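Local coordinates for protein sensor-type histidine kinase prrB (Mycobacterium tuberculosis, PDB 1YS3) that probably acts as the sensor kinase of the PrrB/PrrA two-component system, autophosphorylating from ATP through the ATP-binding catalytic domain that this chain comprises, at residues B[121-126]-B[142-147]. Residues are numbered along the deposited sequence; the frame is centred on the assembly and turned at random.
Sequences QQAQLH and LVLRLP
A123 and H126, near the C-terminal end of helix 117-125, rest on L144, L146 and P147 of strand 140-147, one of the helix-on-sheet contacts of the α/β sandwich found in the histidine kinase, DNA gyrase B and HSP90-like ATPases. No direct hydrogen bond joins the two segments; apolar packing carries the contact. The methyl CB of A123 approaches L144 CD1 at 4.4 Å and its CA lies 4.2 Å from L146 CD2, so the small residue brings the helix backbone close to the sheet. Its methyl also touches A130 of the neighbouring strand 129-134. One turn on, H126 leaves helical geometry and directs its CB at the same L146 methyl, 4.0 Å from CD2. With CG beside the backbone N (chi1 -76°), the imidazole hangs beside the last helical turn, where ND1 donates to Q122 O over 2.9 Å. That oxygen lies almost in the ring plane, whereas the donor stands above the Q122 carbonyl plane. The other ring nitrogen, NE2, accepts a hydrogen bond from the backbone N of L43, so both ring nitrogens are engaged and the rotation of the buried imidazole is fixed. L47 of helix 44-60 touches both H126 and L146, so a second helix packs against the same part of the sheet. At the strand end, P147 lays its ring beside the H126 carbonyl, with CG 3.2 Å from H126 O.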
ATOM      1  N   GLN B 121       0.686  12.771  14.159  1.00 32.59           N
ATOM      2  CA  GLN B 121       0.535  11.323  14.212  1.00 33.65           C
ATOM      3  C   GLN B 121       1.781  10.673  13.579  1.00 31.32           C
ATOM      4  O   GLN B 121       2.322   9.685  14.074  1.00 29.75           O
ATOM      5  CB  GLN B 121      -0.776  10.984  13.499  1.00 34.53           C
ATOM      6  CG  GLN B 121      -0.921   9.648  12.776  1.00 40.02           C
ATOM      7  CD  GLN B 121      -2.040   9.785  11.681  1.00 39.38           C
ATOM      8  OE1 GLN B 121      -1.757   9.824  10.457  1.00 49.87           O
ATOM      9  NE2 GLN B 121      -3.288   9.977  12.142  1.00 45.19           N
ATOM     10  N   GLN B 122       2.256  11.252  12.484  1.00 30.35           N
ATOM     11  CA  GLN B 122       3.464  10.657  11.815  1.00 31.30           C
ATOM     12  C   GLN B 122       4.727  10.837  12.624  1.00 32.38           C
ATOM     13  O   GLN B 122       5.567   9.932  12.713  1.00 31.78           O
ATOM     14  CB  GLN B 122       3.628  11.270  10.435  1.00 30.78           C
ATOM     15  CG  GLN B 122       2.555  10.791   9.476  1.00 29.14           C
ATOM     16  CD  GLN B 122       2.570   9.284   9.359  1.00 33.25           C
ATOM     17  OE1 GLN B 122       3.630   8.682   9.266  1.00 35.15           O
ATOM     18  NE2 GLN B 122       1.391   8.666   9.470  1.00 39.58           N
ATOM     19  N   ALA B 123       4.901  12.039  13.206  1.00 33.65           N
ATOM     20  CA  ALA B 123       5.992  12.226  14.145  1.00 34.26           C
ATOM     21  C   ALA B 123       5.972  11.166  15.234  1.00 35.37           C
ATOM     22  O   ALA B 123       6.987  10.573  15.542  1.00 36.13           O
ATOM     23  CB  ALA B 123       5.975  13.626  14.722  1.00 34.54           C
ATOM     24  N   GLN B 124       4.800  10.842  15.753  1.00 37.25           N
ATOM     25  CA  GLN B 124       4.693   9.865  16.842  1.00 38.66           C
ATOM     26  C   GLN B 124       4.991   8.438  16.389  1.00 37.32           C
ATOM     27  O   GLN B 124       5.697   7.670  17.076  1.00 36.29           O
ATOM     28  CB  GLN B 124       3.323   9.998  17.534  1.00 39.48           C
ATOM     29  CG  GLN B 124       3.391  11.008  18.723  1.00 49.57           C
ATOM     30  CD  GLN B 124       3.059  12.474  18.397  1.00 60.62           C
ATOM     31  OE1 GLN B 124       2.100  13.039  18.947  1.00 56.48           O
ATOM     32  NE2 GLN B 124       3.847  13.096  17.514  1.00 65.79           N
ATOM     33  N   LEU B 125       4.465   8.068  15.225  1.00 35.83           N
ATOM     34  CA  LEU B 125       4.754   6.747  14.653  1.00 35.03           C
ATOM     35  C   LEU B 125       6.228   6.514  14.441  1.00 32.72           C
ATOM     36  O   LEU B 125       6.674   5.374  14.378  1.00 33.22           O
ATOM     37  CB  LEU B 125       4.044   6.512  13.311  1.00 35.74           C
ATOM     38  CG  LEU B 125       2.533   6.308  13.240  1.00 43.62           C
ATOM     39  CD1 LEU B 125       2.121   5.956  11.770  1.00 46.77           C
ATOM     40  CD2 LEU B 125       2.026   5.239  14.236  1.00 53.94           C
ATOM     41  N   HIS B 126       6.988   7.580  14.315  1.00 31.98           N
ATOM     42  CA  HIS B 126       8.432   7.466  14.115  1.00 30.77           C
ATOM     43  C   HIS B 126       9.185   7.697  15.423  1.00 30.78           C
ATOM     44  O   HIS B 126      10.382   8.005  15.409  1.00 32.58           O
ATOM     45  CB  HIS B 126       8.864   8.481  13.051  1.00 31.06           C
ATOM     46  CG  HIS B 126       8.525   8.076  11.646  1.00 32.62           C
ATOM     47  ND1 HIS B 126       7.337   8.427  11.036  1.00 32.05           N
ATOM     48  CD2 HIS B 126       9.194   7.301  10.756  1.00 27.77           C
ATOM     49  CE1 HIS B 126       7.296   7.908   9.816  1.00 31.83           C
ATOM     50  NE2 HIS B 126       8.426   7.244   9.606  1.00 27.93           N
ATOM     51  N   LEU B 142       7.414  24.816  11.540  1.00 30.45           N
ATOM     52  CA  LEU B 142       6.995  23.462  11.964  1.00 29.83           C
ATOM     53  C   LEU B 142       8.278  22.599  12.003  1.00 30.13           C
ATOM     54  O   LEU B 142       8.956  22.455  10.993  1.00 30.50           O
ATOM     55  CB  LEU B 142       5.920  22.916  11.010  1.00 28.75           C
ATOM     56  CG  LEU B 142       5.297  21.527  11.242  1.00 31.08           C
ATOM     57  CD1 LEU B 142       5.070  21.348  12.678  1.00 27.41           C
ATOM     58  CD2 LEU B 142       3.966  21.273  10.520  1.00 30.80           C
ATOM     59  N   VAL B 143       8.593  22.054  13.175  1.00 30.96           N
ATOM     60  CA  VAL B 143       9.780  21.226  13.383  1.00 30.00           C
ATOM     61  C   VAL B 143       9.357  19.802  13.737  1.00 29.75           C
ATOM     62  O   VAL B 143       8.604  19.585  14.699  1.00 29.18           O
ATOM     63  CB  VAL B 143      10.712  21.833  14.491  1.00 30.03           C
ATOM     64  CG1 VAL B 143      12.079  21.167  14.517  1.00 30.10           C
ATOM     65  CG2 VAL B 143      10.897  23.312  14.267  1.00 31.65           C
ATOM     66  N   LEU B 144       9.788  18.838  12.922  1.00 30.07           N
ATOM     67  CA  LEU B 144       9.691  17.413  13.272  1.00 31.60           C
ATOM     68  C   LEU B 144      11.059  16.936  13.712  1.00 32.11           C
ATOM     69  O   LEU B 144      12.044  17.070  12.966  1.00 32.05           O
ATOM     70  CB  LEU B 144       9.302  16.519  12.109  1.00 32.23           C
ATOM     71  CG  LEU B 144       8.254  16.708  11.037  1.00 39.55           C
ATOM     72  CD1 LEU B 144       7.500  15.371  10.991  1.00 46.15           C
ATOM     73  CD2 LEU B 144       7.308  17.839  11.292  1.00 45.54           C
ATOM     74  N   ARG B 145      11.142  16.364  14.901  1.00 30.70           N
ATOM     75  CA  ARG B 145      12.430  15.828  15.324  1.00 31.37           C
ATOM     76  C   ARG B 145      12.283  14.315  15.383  1.00 31.16           C
ATOM     77  O   ARG B 145      11.517  13.845  16.184  1.00 30.66           O
ATOM     78  CB  ARG B 145      12.843  16.373  16.682  1.00 30.58           C
ATOM     79  CG  ARG B 145      13.178  17.888  16.577  1.00 34.63           C
ATOM     80  CD  ARG B 145      13.459  18.557  17.919  1.00 34.84           C
ATOM     81  NE  ARG B 145      13.806  19.983  17.756  1.00 43.22           N
ATOM     82  CZ  ARG B 145      12.984  21.031  17.985  1.00 48.51           C
ATOM     83  NH1 ARG B 145      11.727  20.868  18.429  1.00 39.48           N
ATOM     84  NH2 ARG B 145      13.427  22.276  17.755  1.00 46.71           N
ATOM     85  N   LEU B 146      13.094  13.591  14.592  1.00 30.04           N
ATOM     86  CA  LEU B 146      12.939  12.128  14.440  1.00 29.68           C
ATOM     87  C   LEU B 146      14.216  11.420  14.835  1.00 30.07           C
ATOM     88  O   LEU B 146      15.300  11.773  14.362  1.00 29.82           O
ATOM     89  CB  LEU B 146      12.624  11.827  12.965  1.00 30.02           C
ATOM     90  CG  LEU B 146      11.368  12.492  12.362  1.00 31.69           C
ATOM     91  CD1 LEU B 146      11.189  12.004  10.909  1.00 35.03           C
ATOM     92  CD2 LEU B 146      10.071  12.281  13.213  1.00 30.68           C
ATOM     93  N   PRO B 147      14.109  10.438  15.728  1.00 30.86           N
ATOM     94  CA  PRO B 147      15.270   9.682  16.170  1.00 30.60           C
ATOM     95  C   PRO B 147      15.934   8.960  14.977  1.00 29.14           C
ATOM     96  O   PRO B 147      15.263   8.535  14.015  1.00 28.40           O
ATOM     97  CB  PRO B 147      14.687   8.686  17.184  1.00 31.20           C
ATOM     98  CG  PRO B 147      13.219   8.602  16.833  1.00 34.47           C
ATOM     99  CD  PRO B 147      12.870  10.001  16.400  1.00 31.88           C
TER
HETATM  100  O   HOH W   1      12.842   7.978  12.923  1.00 36.62           O